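Local atomic coordinates of polymerase subunit PA (Dhori virus, PDB entry 4CGS), a protein that serves as a subunit of the viral RNA polymerase and probably binds RNA, its N-terminal domain, the part in this structure, corresponding to the orthomyxovirus cap-snatching domain. Residues L53-W65 / V87-V99. Sequence-based numbering, arbitrary orientation.
Sequences LHNGVPRYIVNMW and VPDLLDLKERKGV
Strands 60-62 and 90-92 run antiparallel, their N-to-C directions 169° apart, with I61 and L91 as the hydrogen-bonded pair (L91 N to I61 O, 2.8 Å) and Y60–D92 and V62–L90 as non-hydrogen-bonded pairs. They are neighbours in the mixed β-sheet of the PA N-terminal domain, and the chain between them carries helix 68-78, which packs on the face bearing I61 and L91. Backbone bonds continue beyond the paired residues: L93 N donates to R59 O, and D89 O takes both N63 N and M64 N, the latter at 3.3 Å. On the other face, L90 CD2 lies between the Y60 ring and V62 CG2.

Beyond the strand end, R59 stretches out, CG anti to the backbone N (chi1 174°), and grips the D92 carboxylate side-on in a two-nitrogen salt bridge. R59 NH2 reaches D92 OD2 at 2.9 Å on the syn side, somewhat out of the carboxylate plane, and R59 NE meets D92 OD1 at 3.1 Å from above that plane. Y60 OH and K94 CD cover opposite faces of the guanidinium, and Y137 hydrogen-bonds to both D92 OD2 and Y60 OH. D92 OD1 also accepts from K94 N, closing an Asx turn, and from E95 N, which completes an Asx motif and fixes the carboxylate against the following turn. Next to it, K94 lies over one face of the H54 imidazole in a CH-pi contact, its CA 3.7 Å from the ring centroid and only 6° off the normal.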
loop_
_atom_site.group_PDB
_atom_site.type_symbol
_atom_site.label_atom_id
_atom_site.label_comp_id
_atom_site.label_asym_id
_atom_site.label_seq_id
_atom_site.Cartn_x
_atom_site.Cartn_y
_atom_site.Cartn_z
ATOM N N LEU A 53 -14.979 9.445 2.947
ATOM C CA LEU A 53 -15.279 10.790 2.416
ATOM C C LEU A 53 -14.802 11.859 3.376
ATOM O O LEU A 53 -14.719 11.650 4.614
ATOM C CB LEU A 53 -16.785 10.981 2.161
ATOM C CG LEU A 53 -17.548 10.031 1.221
ATOM C CD1 LEU A 53 -19.026 10.421 1.307
ATOM C CD2 LEU A 53 -17.030 9.982 -0.215
ATOM N N HIS A 54 -14.504 13.004 2.812
ATOM C CA HIS A 54 -14.235 14.234 3.545
ATOM C C HIS A 54 -14.854 15.355 2.733
ATOM O O HIS A 54 -14.617 15.433 1.549
ATOM C CB HIS A 54 -12.702 14.468 3.710
ATOM C CG HIS A 54 -12.348 15.894 4.148
ATOM N ND1 HIS A 54 -12.687 16.354 5.371
ATOM C CD2 HIS A 54 -11.697 16.897 3.493
ATOM C CE1 HIS A 54 -12.280 17.647 5.472
ATOM N NE2 HIS A 54 -11.678 17.990 4.328
ATOM N N ASN A 55 -15.744 16.148 3.339
ATOM C CA ASN A 55 -16.465 17.223 2.693
ATOM C C ASN A 55 -17.224 16.687 1.481
ATOM O O ASN A 55 -17.287 17.339 0.426
ATOM C CB ASN A 55 -15.485 18.320 2.296
ATOM C CG ASN A 55 -16.156 19.609 1.978
ATOM O OD1 ASN A 55 -17.264 19.859 2.402
ATOM N ND2 ASN A 55 -15.494 20.421 1.214
ATOM N N GLY A 56 -17.764 15.475 1.612
ATOM C CA GLY A 56 -18.710 14.888 0.676
ATOM C C GLY A 56 -18.109 14.178 -0.490
ATOM O O GLY A 56 -18.832 13.640 -1.304
ATOM N N VAL A 57 -16.804 14.157 -0.552
ATOM C CA VAL A 57 -16.100 13.589 -1.708
ATOM C C VAL A 57 -14.957 12.705 -1.159
ATOM O O VAL A 57 -14.673 12.751 0.057
ATOM C CB VAL A 57 -15.557 14.672 -2.653
ATOM C CG1 VAL A 57 -16.692 15.466 -3.226
ATOM C CG2 VAL A 57 -14.503 15.580 -1.996
ATOM N N PRO A 58 -14.303 11.880 -2.034
ATOM C CA PRO A 58 -13.277 10.976 -1.475
ATOM C C PRO A 58 -12.239 11.769 -0.659
ATOM O O PRO A 58 -11.743 12.811 -1.078
ATOM C CB PRO A 58 -12.667 10.347 -2.779
ATOM C CG PRO A 58 -13.841 10.240 -3.698
ATOM C CD PRO A 58 -14.680 11.465 -3.411
ATOM N N ARG A 59 -11.922 11.213 0.497
ATOM C CA ARG A 59 -10.893 11.767 1.380
ATOM C C ARG A 59 -9.524 11.708 0.772
ATOM O O ARG A 59 -8.678 12.528 1.055
ATOM C CB ARG A 59 -10.964 11.100 2.719
ATOM C CG ARG A 59 -9.866 11.489 3.687
ATOM C CD ARG A 59 -10.126 10.802 5.009
ATOM N NE ARG A 59 -8.964 10.872 5.901
ATOM C CZ ARG A 59 -8.829 10.304 7.080
ATOM N NH1 ARG A 59 -9.750 9.496 7.516
ATOM N NH2 ARG A 59 -7.690 10.430 7.723
ATOM N N TYR A 60 -9.267 10.675 -0.010
ATOM C CA TYR A 60 -7.942 10.366 -0.499
ATOM C C TYR A 60 -7.836 10.452 -1.981
ATOM O O TYR A 60 -8.811 10.155 -2.692
ATOM C CB TYR A 60 -7.550 8.922 -0.128
ATOM C CG TYR A 60 -7.386 8.729 1.356
ATOM C CD1 TYR A 60 -6.184 8.995 2.022
ATOM C CD2 TYR A 60 -8.456 8.304 2.154
ATOM C CE1 TYR A 60 -6.044 8.787 3.386
ATOM C CE2 TYR A 60 -8.321 8.080 3.493
ATOM C CZ TYR A 60 -7.109 8.311 4.122
ATOM O OH TYR A 60 -7.045 8.085 5.497
ATOM N N ILE A 61 -6.689 10.897 -2.456
ATOM C CA ILE A 61 -6.236 10.713 -3.837
ATOM C C ILE A 61 -5.168 9.650 -3.835
ATOM O O ILE A 61 -4.203 9.760 -3.084
ATOM C CB ILE A 61 -5.675 12.033 -4.421
ATOM C CG1 ILE A 61 -6.796 13.100 -4.409
ATOM C CG2 ILE A 61 -5.134 11.811 -5.810
ATOM C CD1 ILE A 61 -6.289 14.522 -4.762
ATOM N N VAL A 62 -5.329 8.597 -4.604
ATOM C CA VAL A 62 -4.329 7.558 -4.693
ATOM C C VAL A 62 -3.390 7.881 -5.791
ATOM O O VAL A 62 -3.800 7.925 -6.958
ATOM C CB VAL A 62 -4.975 6.121 -4.912
ATOM C CG1 VAL A 62 -3.869 5.080 -5.123
ATOM C CG2 VAL A 62 -5.884 5.711 -3.741
ATOM N N ASN A 63 -2.110 8.099 -5.469
ATOM C CA ASN A 63 -1.085 8.381 -6.487
ATOM C C ASN A 63 -0.401 7.082 -6.951
ATOM O O ASN A 63 0.210 7.082 -8.018
ATOM C CB ASN A 63 0.005 9.314 -5.900
ATOM C CG ASN A 63 -0.408 10.689 -5.607
ATOM O OD1 ASN A 63 0.072 11.272 -4.632
ATOM N ND2 ASN A 63 -1.304 11.240 -6.412
ATOM N N MET A 64 -0.377 6.009 -6.173
ATOM C CA MET A 64 0.294 4.814 -6.595
ATOM C C MET A 64 -0.240 4.328 -7.914
ATOM O O MET A 64 -1.456 4.337 -8.156
ATOM C CB MET A 64 0.173 3.732 -5.565
ATOM C CG MET A 64 0.959 2.522 -5.878
ATOM S SD MET A 64 0.896 1.283 -4.541
ATOM C CE MET A 64 1.729 -0.099 -5.318
ATOM N N TRP A 65 0.665 3.952 -8.773
ATOM C CA TRP A 65 0.396 3.486 -10.153
ATOM C C TRP A 65 -0.204 4.556 -11.068
ATOM O O TRP A 65 -0.743 4.209 -12.115
ATOM C CB TRP A 65 -0.414 2.186 -10.151
ATOM C CG TRP A 65 0.319 1.001 -9.626
ATOM C CD1 TRP A 65 1.671 0.822 -9.327
ATOM C CD2 TRP A 65 -0.305 -0.268 -9.300
ATOM N NE1 TRP A 65 1.890 -0.454 -8.885
ATOM C CE2 TRP A 65 0.758 -1.163 -8.884
ATOM C CE3 TRP A 65 -1.593 -0.771 -9.406
ATOM C CZ2 TRP A 65 0.479 -2.458 -8.517
ATOM C CZ3 TRP A 65 -1.820 -2.075 -9.068
ATOM C CH2 TRP A 65 -0.824 -2.896 -8.611
ATOM N N VAL A 87 6.838 10.156 -4.732
ATOM C CA VAL A 87 5.619 10.862 -4.344
ATOM C C VAL A 87 4.832 10.021 -3.330
ATOM O O VAL A 87 4.946 8.812 -3.223
ATOM C CB VAL A 87 4.690 11.211 -5.557
ATOM C CG1 VAL A 87 5.463 11.938 -6.621
ATOM C CG2 VAL A 87 4.040 9.969 -6.139
ATOM N N PRO A 88 4.063 10.693 -2.428
ATOM C CA PRO A 88 3.264 9.877 -1.492
ATOM C C PRO A 88 2.329 8.956 -2.240
ATOM O O PRO A 88 1.752 9.336 -3.283
ATOM C CB PRO A 88 2.533 10.932 -0.657
ATOM C CG PRO A 88 3.297 12.201 -0.875
ATOM C CD PRO A 88 3.871 12.140 -2.187
ATOM N N ASP A 89 2.058 7.789 -1.666
ATOM C CA ASP A 89 1.110 6.831 -2.234
ATOM C C ASP A 89 -0.335 7.303 -2.233
ATOM O O ASP A 89 -1.100 7.027 -3.151
ATOM C CB ASP A 89 1.284 5.462 -1.499
ATOM C CG ASP A 89 2.645 4.910 -1.672
ATOM O OD1 ASP A 89 3.045 4.750 -2.889
ATOM O OD2 ASP A 89 3.307 4.582 -0.679
ATOM N N LEU A 90 -0.688 8.084 -1.199
ATOM C CA LEU A 90 -1.962 8.729 -1.134
ATOM C C LEU A 90 -1.812 10.184 -0.630
ATOM O O LEU A 90 -0.892 10.498 0.110
ATOM C CB LEU A 90 -3.002 8.025 -0.220
ATOM C CG LEU A 90 -3.223 6.537 -0.319
ATOM C CD1 LEU A 90 -2.247 5.763 0.571
ATOM C CD2 LEU A 90 -4.674 6.171 -0.025
ATOM N N LEU A 91 -2.732 11.064 -1.027
ATOM C CA LEU A 91 -2.938 12.331 -0.410
ATOM C C LEU A 91 -4.178 12.238 0.490
ATOM O O LEU A 91 -5.227 11.840 0.001
ATOM C CB LEU A 91 -3.065 13.421 -1.434
ATOM C CG LEU A 91 -1.995 13.613 -2.477
ATOM C CD1 LEU A 91 -2.330 14.796 -3.372
ATOM C CD2 LEU A 91 -0.610 13.698 -1.826
ATOM N N ASP A 92 -4.055 12.608 1.776
ATOM C CA ASP A 92 -5.143 12.603 2.703
ATOM C C ASP A 92 -5.645 14.053 2.761
ATOM O O ASP A 92 -4.967 14.925 3.317
ATOM C CB ASP A 92 -4.645 12.153 4.056
ATOM C CG ASP A 92 -5.709 12.177 5.126
ATOM O OD1 ASP A 92 -6.767 12.797 4.973
ATOM O OD2 ASP A 92 -5.479 11.530 6.198
ATOM N N LEU A 93 -6.786 14.315 2.127
ATOM C CA LEU A 93 -7.283 15.678 2.003
ATOM C C LEU A 93 -7.941 16.189 3.297
ATOM O O LEU A 93 -8.188 17.417 3.491
ATOM C CB LEU A 93 -8.240 15.753 0.836
ATOM C CG LEU A 93 -7.728 15.234 -0.517
ATOM C CD1 LEU A 93 -8.743 15.470 -1.634
ATOM C CD2 LEU A 93 -6.392 15.919 -0.819
ATOM N N LYS A 94 -8.255 15.285 4.205
ATOM C CA LYS A 94 -8.828 15.677 5.547
ATOM C C LYS A 94 -7.726 16.165 6.418
ATOM O O LYS A 94 -7.810 17.295 6.950
ATOM C CB LYS A 94 -9.599 14.522 6.141
ATOM C CG LYS A 94 -10.067 14.804 7.535
ATOM C CD LYS A 94 -10.656 13.545 8.136
ATOM C CE LYS A 94 -11.100 13.748 9.564
ATOM N NZ LYS A 94 -11.515 12.436 10.090
ATOM N N GLU A 95 -6.722 15.349 6.599
ATOM C CA GLU A 95 -5.601 15.650 7.503
ATOM C C GLU A 95 -4.524 16.527 6.842
ATOM O O GLU A 95 -3.654 17.069 7.553
ATOM C CB GLU A 95 -5.002 14.354 8.075
ATOM C CG GLU A 95 -5.989 13.569 8.919
ATOM C CD GLU A 95 -6.516 14.317 10.103
ATOM O OE1 GLU A 95 -5.802 15.207 10.575
ATOM O OE2 GLU A 95 -7.633 13.985 10.542
ATOM N N ARG A 96 -4.570 16.676 5.508
ATOM C CA ARG A 96 -3.575 17.469 4.775
ATOM C C ARG A 96 -2.193 16.807 4.968
ATOM O O ARG A 96 -1.235 17.473 5.348
ATOM C CB ARG A 96 -3.564 18.946 5.194
ATOM C CG ARG A 96 -4.934 19.584 5.194
ATOM C CD ARG A 96 -5.339 19.868 3.732
ATOM N NE ARG A 96 -4.333 20.754 3.097
ATOM C CZ ARG A 96 -4.287 21.044 1.808
ATOM N NH1 ARG A 96 -5.155 20.490 1.006
ATOM N NH2 ARG A 96 -3.273 21.797 1.309
ATOM N N LYS A 97 -2.130 15.526 4.629
ATOM C CA LYS A 97 -0.913 14.739 4.809
ATOM C C LYS A 97 -0.665 13.941 3.518
ATOM O O LYS A 97 -1.646 13.570 2.826
ATOM C CB LYS A 97 -1.042 13.734 5.941
ATOM C CG LYS A 97 -1.390 14.220 7.329
ATOM C CD LYS A 97 -0.249 14.808 8.080
ATOM C CE LYS A 97 -0.637 15.386 9.414
ATOM N NZ LYS A 97 0.482 16.131 10.010
ATOM N N GLY A 98 0.596 13.614 3.277
ATOM C CA GLY A 98 0.965 12.645 2.301
ATOM C C GLY A 98 1.169 11.326 3.019
ATOM O O GLY A 98 1.864 11.291 4.036
ATOM N N VAL A 99 0.620 10.272 2.486
ATOM C CA VAL A 99 0.661 8.955 3.098
ATOM C C VAL A 99 1.535 8.049 2.258
ATOM O O VAL A 99 1.314 7.880 1.085
ATOM C CB VAL A 99 -0.758 8.358 3.262
ATOM C CG1 VAL A 99 -0.674 6.992 3.965
ATOM C CG2 VAL A 99 -1.685 9.313 4.005
#